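Local coordinates for glycosyl hydrolase (Aspergillus fumigatus, PDB 2X8R), which probably cleaves the beta-1,4-glycosidic bonds of bacterial peptidoglycan between N-acetylmuramic acid and N-acetylglucosamine, acting as a family 25 lysozyme, at residues Ile9-Phe18 with Tyr39-Gly50. Residues are numbered along the deposited sequence; the frame is centred on the assembly and turned at random.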
loop_
_atom_site.group_PDB
_atom_site.type_symbol
_atom_site.label_atom_id
_atom_site.label_comp_id
_atom_site.label_asym_id
_atom_site.label_seq_id
_atom_site.Cartn_x
_atom_site.Cartn_y
_atom_site.Cartn_z
ATOM N N ILE A 9 3.476 -7.331 4.648
ATOM C CA ILE A 9 4.704 -8.080 4.844
ATOM C C ILE A 9 5.672 -7.763 3.711
ATOM O O ILE A 9 5.287 -7.178 2.717
ATOM C CB ILE A 9 4.452 -9.607 4.902
ATOM C CG1 ILE A 9 3.684 -10.088 3.646
ATOM C CG2 ILE A 9 3.697 -9.966 6.213
ATOM C CD1 ILE A 9 3.557 -11.638 3.540
ATOM N N SER A 10 6.923 -8.158 3.908
ATOM C CA SER A 10 8.022 -7.915 2.952
ATOM C C SER A 10 9.123 -8.970 3.189
ATOM O O SER A 10 8.945 -9.928 3.991
ATOM C CB SER A 10 8.591 -6.517 3.158
ATOM O OG SER A 10 9.338 -6.405 4.412
ATOM N N ASN A 11 10.250 -8.817 2.498
ATOM C CA ASN A 11 11.408 -9.690 2.780
ATOM C C ASN A 11 11.891 -9.648 4.236
ATOM O O ASN A 11 12.716 -10.478 4.597
ATOM C CB ASN A 11 12.590 -9.417 1.847
ATOM C CG ASN A 11 13.294 -8.104 2.167
ATOM O OD1 ASN A 11 12.657 -7.106 2.505
ATOM N ND2 ASN A 11 14.612 -8.087 2.033
ATOM N N HIS A 12 11.432 -8.695 5.055
ATOM C CA HIS A 12 11.736 -8.737 6.489
ATOM C C HIS A 12 11.113 -9.946 7.184
ATOM O O HIS A 12 11.605 -10.394 8.230
ATOM C CB HIS A 12 11.312 -7.463 7.180
ATOM C CG HIS A 12 12.196 -6.298 6.866
ATOM N ND1 HIS A 12 12.403 -5.262 7.749
ATOM C CD2 HIS A 12 12.949 -6.018 5.775
ATOM C CE1 HIS A 12 13.226 -4.381 7.206
ATOM N NE2 HIS A 12 13.575 -4.819 6.010
ATOM N N GLN A 13 10.037 -10.470 6.601
ATOM C CA GLN A 13 9.481 -11.758 7.012
ATOM C C GLN A 13 9.889 -12.883 6.050
ATOM O O GLN A 13 9.362 -12.993 4.917
ATOM C CB GLN A 13 7.952 -11.677 7.067
ATOM C CG GLN A 13 7.385 -10.811 8.142
ATOM C CD GLN A 13 7.616 -9.346 7.947
ATOM O OE1 GLN A 13 7.271 -8.754 6.923
ATOM N NE2 GLN A 13 8.227 -8.727 8.958
ATOM N N LYS A 14 10.838 -13.722 6.475
ATOM C CA LYS A 14 11.366 -14.772 5.599
ATOM C C LYS A 14 10.358 -15.855 5.302
ATOM O O LYS A 14 10.470 -16.556 4.293
ATOM C CB LYS A 14 12.547 -15.496 6.240
ATOM C CG LYS A 14 13.846 -14.855 6.128
ATOM C CD LYS A 14 14.829 -15.620 7.064
ATOM C CE LYS A 14 16.044 -14.816 7.390
ATOM N NZ LYS A 14 16.778 -15.414 8.595
ATOM N N SER A 15 9.415 -16.020 6.224
ATOM C CA SER A 15 8.392 -17.076 6.210
ATOM C C SER A 15 7.153 -16.537 6.921
ATOM O O SER A 15 7.253 -15.943 8.005
ATOM C CB SER A 15 8.918 -18.333 6.942
ATOM O OG SER A 15 7.927 -19.324 7.086
ATOM N N VAL A 16 5.994 -16.744 6.304
ATOM C CA VAL A 16 4.730 -16.392 6.908
ATOM C C VAL A 16 3.748 -17.555 6.889
ATOM O O VAL A 16 3.613 -18.247 5.891
ATOM C CB VAL A 16 4.115 -15.123 6.217
ATOM C CG1 VAL A 16 2.576 -14.927 6.622
ATOM C CG2 VAL A 16 4.989 -13.911 6.545
ATOM N N ASN A 17 3.096 -17.805 8.023
ATOM C CA ASN A 17 2.085 -18.855 8.068
ATOM C C ASN A 17 0.754 -18.225 7.689
ATOM O O ASN A 17 0.003 -17.775 8.546
ATOM C CB ASN A 17 1.997 -19.448 9.468
ATOM C CG ASN A 17 1.303 -20.781 9.481
ATOM O OD1 ASN A 17 1.761 -21.706 10.163
ATOM N ND2 ASN A 17 0.254 -20.922 8.699
ATOM N N PHE A 18 0.469 -18.161 6.395
ATOM C CA PHE A 18 -0.789 -17.571 5.949
ATOM C C PHE A 18 -2.036 -18.322 6.439
ATOM O O PHE A 18 -3.054 -17.701 6.709
ATOM C CB PHE A 18 -0.767 -17.524 4.419
ATOM C CG PHE A 18 0.287 -16.627 3.881
ATOM C CD1 PHE A 18 0.083 -15.243 3.850
ATOM C CD2 PHE A 18 1.508 -17.144 3.396
ATOM C CE1 PHE A 18 1.065 -14.396 3.348
ATOM C CE2 PHE A 18 2.517 -16.285 2.899
ATOM C CZ PHE A 18 2.279 -14.914 2.879
ATOM N N TYR A 39 15.063 -2.630 -7.517
ATOM C CA TYR A 39 15.051 -3.584 -6.428
ATOM C C TYR A 39 13.771 -4.434 -6.486
ATOM O O TYR A 39 12.664 -3.877 -6.431
ATOM C CB TYR A 39 15.186 -2.798 -5.105
ATOM C CG TYR A 39 15.149 -3.644 -3.860
ATOM C CD1 TYR A 39 13.938 -4.217 -3.413
ATOM C CD2 TYR A 39 16.304 -3.849 -3.104
ATOM C CE1 TYR A 39 13.911 -5.038 -2.282
ATOM C CE2 TYR A 39 16.269 -4.636 -1.937
ATOM C CZ TYR A 39 15.077 -5.206 -1.545
ATOM O OH TYR A 39 15.066 -5.962 -0.400
ATOM N N LYS A 40 13.916 -5.770 -6.563
ATOM C CA LYS A 40 12.761 -6.700 -6.529
ATOM C C LYS A 40 12.839 -7.366 -5.174
ATOM O O LYS A 40 13.894 -7.944 -4.834
ATOM C CB LYS A 40 12.818 -7.779 -7.651
ATOM C CG LYS A 40 12.677 -7.170 -9.070
ATOM C CD LYS A 40 12.906 -8.186 -10.222
ATOM C CE LYS A 40 13.176 -7.445 -11.561
ATOM N NZ LYS A 40 12.842 -8.262 -12.775
ATOM N N ASP A 41 11.767 -7.272 -4.371
ATOM C CA ASP A 41 11.754 -7.972 -3.084
ATOM C C ASP A 41 11.773 -9.493 -3.371
ATOM O O ASP A 41 10.885 -10.049 -4.059
ATOM C CB ASP A 41 10.528 -7.577 -2.260
ATOM C CG ASP A 41 10.532 -8.226 -0.881
ATOM O OD1 ASP A 41 10.581 -9.457 -0.839
ATOM O OD2 ASP A 41 10.507 -7.484 0.130
ATOM N N THR A 42 12.813 -10.162 -2.885
ATOM C CA THR A 42 13.060 -11.551 -3.278
ATOM C C THR A 42 12.189 -12.594 -2.586
ATOM O O THR A 42 12.253 -13.791 -2.953
ATOM C CB THR A 42 14.548 -11.937 -3.054
ATOM O OG1 THR A 42 14.949 -11.594 -1.718
ATOM C CG2 THR A 42 15.444 -11.154 -4.055
ATOM N N VAL A 43 11.411 -12.158 -1.609
ATOM C CA VAL A 43 10.452 -13.040 -0.923
ATOM C C VAL A 43 9.060 -12.811 -1.446
ATOM O O VAL A 43 8.193 -13.621 -1.185
ATOM C CB VAL A 43 10.478 -12.881 0.625
ATOM C CG1 VAL A 43 9.709 -14.016 1.272
ATOM C CG2 VAL A 43 11.922 -12.906 1.108
ATOM N N PHE A 44 8.866 -11.784 -2.267
ATOM C CA PHE A 44 7.532 -11.504 -2.804
ATOM C C PHE A 44 6.855 -12.744 -3.419
ATOM O O PHE A 44 5.701 -13.065 -3.109
ATOM C CB PHE A 44 7.604 -10.385 -3.865
ATOM C CG PHE A 44 6.305 -10.221 -4.612
ATOM C CD1 PHE A 44 5.303 -9.423 -4.076
ATOM C CD2 PHE A 44 6.068 -10.909 -5.806
ATOM C CE1 PHE A 44 4.064 -9.284 -4.725
ATOM C CE2 PHE A 44 4.831 -10.795 -6.463
ATOM C CZ PHE A 44 3.836 -9.964 -5.921
ATOM N N ASN A 45 7.561 -13.455 -4.295
ATOM C CA ASN A 45 6.935 -14.580 -4.997
ATOM C C ASN A 45 6.448 -15.662 -4.022
ATOM O O ASN A 45 5.289 -16.147 -4.139
ATOM C CB ASN A 45 7.878 -15.151 -6.065
ATOM C CG ASN A 45 8.010 -14.233 -7.296
ATOM O OD1 ASN A 45 7.097 -13.499 -7.635
ATOM N ND2 ASN A 45 9.168 -14.263 -7.937
ATOM N N SER A 46 7.306 -16.000 -3.055
ATOM C CA SER A 46 6.959 -17.021 -2.060
ATOM C C SER A 46 5.747 -16.569 -1.203
ATOM O O SER A 46 4.810 -17.353 -0.956
ATOM C CB SER A 46 8.183 -17.397 -1.211
ATOM O OG SER A 46 8.627 -16.330 -0.449
ATOM N N HIS A 47 5.755 -15.297 -0.808
ATOM C CA HIS A 47 4.644 -14.738 -0.014
ATOM C C HIS A 47 3.330 -14.737 -0.798
ATOM O O HIS A 47 2.300 -15.175 -0.302
ATOM C CB HIS A 47 4.972 -13.306 0.402
ATOM C CG HIS A 47 5.923 -13.221 1.554
ATOM N ND1 HIS A 47 6.694 -12.111 1.819
ATOM C CD2 HIS A 47 6.195 -14.110 2.538
ATOM C CE1 HIS A 47 7.401 -12.307 2.917
ATOM N NE2 HIS A 47 7.101 -13.507 3.385
ATOM N N TYR A 48 3.387 -14.253 -2.034
ATOM C CA TYR A 48 2.208 -14.081 -2.854
ATOM C C TYR A 48 1.576 -15.436 -3.162
ATOM O O TYR A 48 0.370 -15.572 -3.088
ATOM C CB TYR A 48 2.619 -13.314 -4.107
ATOM C CG TYR A 48 1.518 -12.685 -4.941
ATOM C CD1 TYR A 48 1.149 -11.372 -4.710
ATOM C CD2 TYR A 48 0.939 -13.367 -6.020
ATOM C CE1 TYR A 48 0.221 -10.741 -5.515
ATOM C CE2 TYR A 48 -0.035 -12.747 -6.822
ATOM C CZ TYR A 48 -0.387 -11.432 -6.532
ATOM O OH TYR A 48 -1.330 -10.713 -7.268
ATOM N N THR A 49 2.403 -16.445 -3.436
ATOM C CA THR A 49 1.877 -17.797 -3.639
ATOM C C THR A 49 1.294 -18.346 -2.361
ATOM O O THR A 49 0.202 -18.955 -2.380
ATOM C CB THR A 49 2.996 -18.704 -4.140
ATOM O OG1 THR A 49 3.532 -18.143 -5.349
ATOM C CG2 THR A 49 2.476 -20.112 -4.425
ATOM N N GLY A 50 2.020 -18.157 -1.258
ATOM C CA GLY A 50 1.524 -18.635 0.047
ATOM C C GLY A 50 0.166 -18.016 0.373
ATOM O O GLY A 50 -0.771 -18.715 0.815
HETATM O O HOH W 1 12.647 -5.456 0.679
HETATM O O HOH W 2 9.032 -17.527 2.258
#
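In the GH25 barrel, the loop leaving strand 3-9 crosses the start of helix 44-53, and His47 on that helix fills the bend of the loop while Asp41, just ahead of the helix, grips Asn11. The imidazole of His47 is sandwiched. Ile9 CD1 makes a CH-pi contact over one face, 3.6 Å from the centroid of the His47 ring, and Val43 CG1, four residues earlier, just ahead of the helix, lies above the opposite face. At the ring's edge, near its plane, sit the carbonyl oxygens of Ser10 and Gln13, the ends of a type I turn, with Gln13 O 2.8 Å from His47 NE2; Val16 CG2 closes in obliquely. Asp41 holds its CG opposite the backbone N (chi1 -177°), which carries the carboxylate toward Asn11; its two oxygens then serve different partners. Asp41 OD2 takes Asn11 N through its syn lone pair at 2.7 Å, whereas Asp41 OD1 caps the helix by accepting Val43 N at 2.9 Å and, weakly, Phe44 N. The planes of the Asn11 amide and this carboxylate are 85° apart, Asn11 CB lies 3.6 Å from Val43 CG2, and a water joins Asn11 OD1 to Tyr39 OH. A second water links Lys14 O to Ser46 OG. Farther along, Gly50 C lies over one face of the Phe18 ring, 3.4 Å from Phe18 CD2. Ile9 and Asp41 also bond through their backbones to strand 26-35, the second strand of a parallel beta-alpha-beta unit typical of TIM-barrel-like folds.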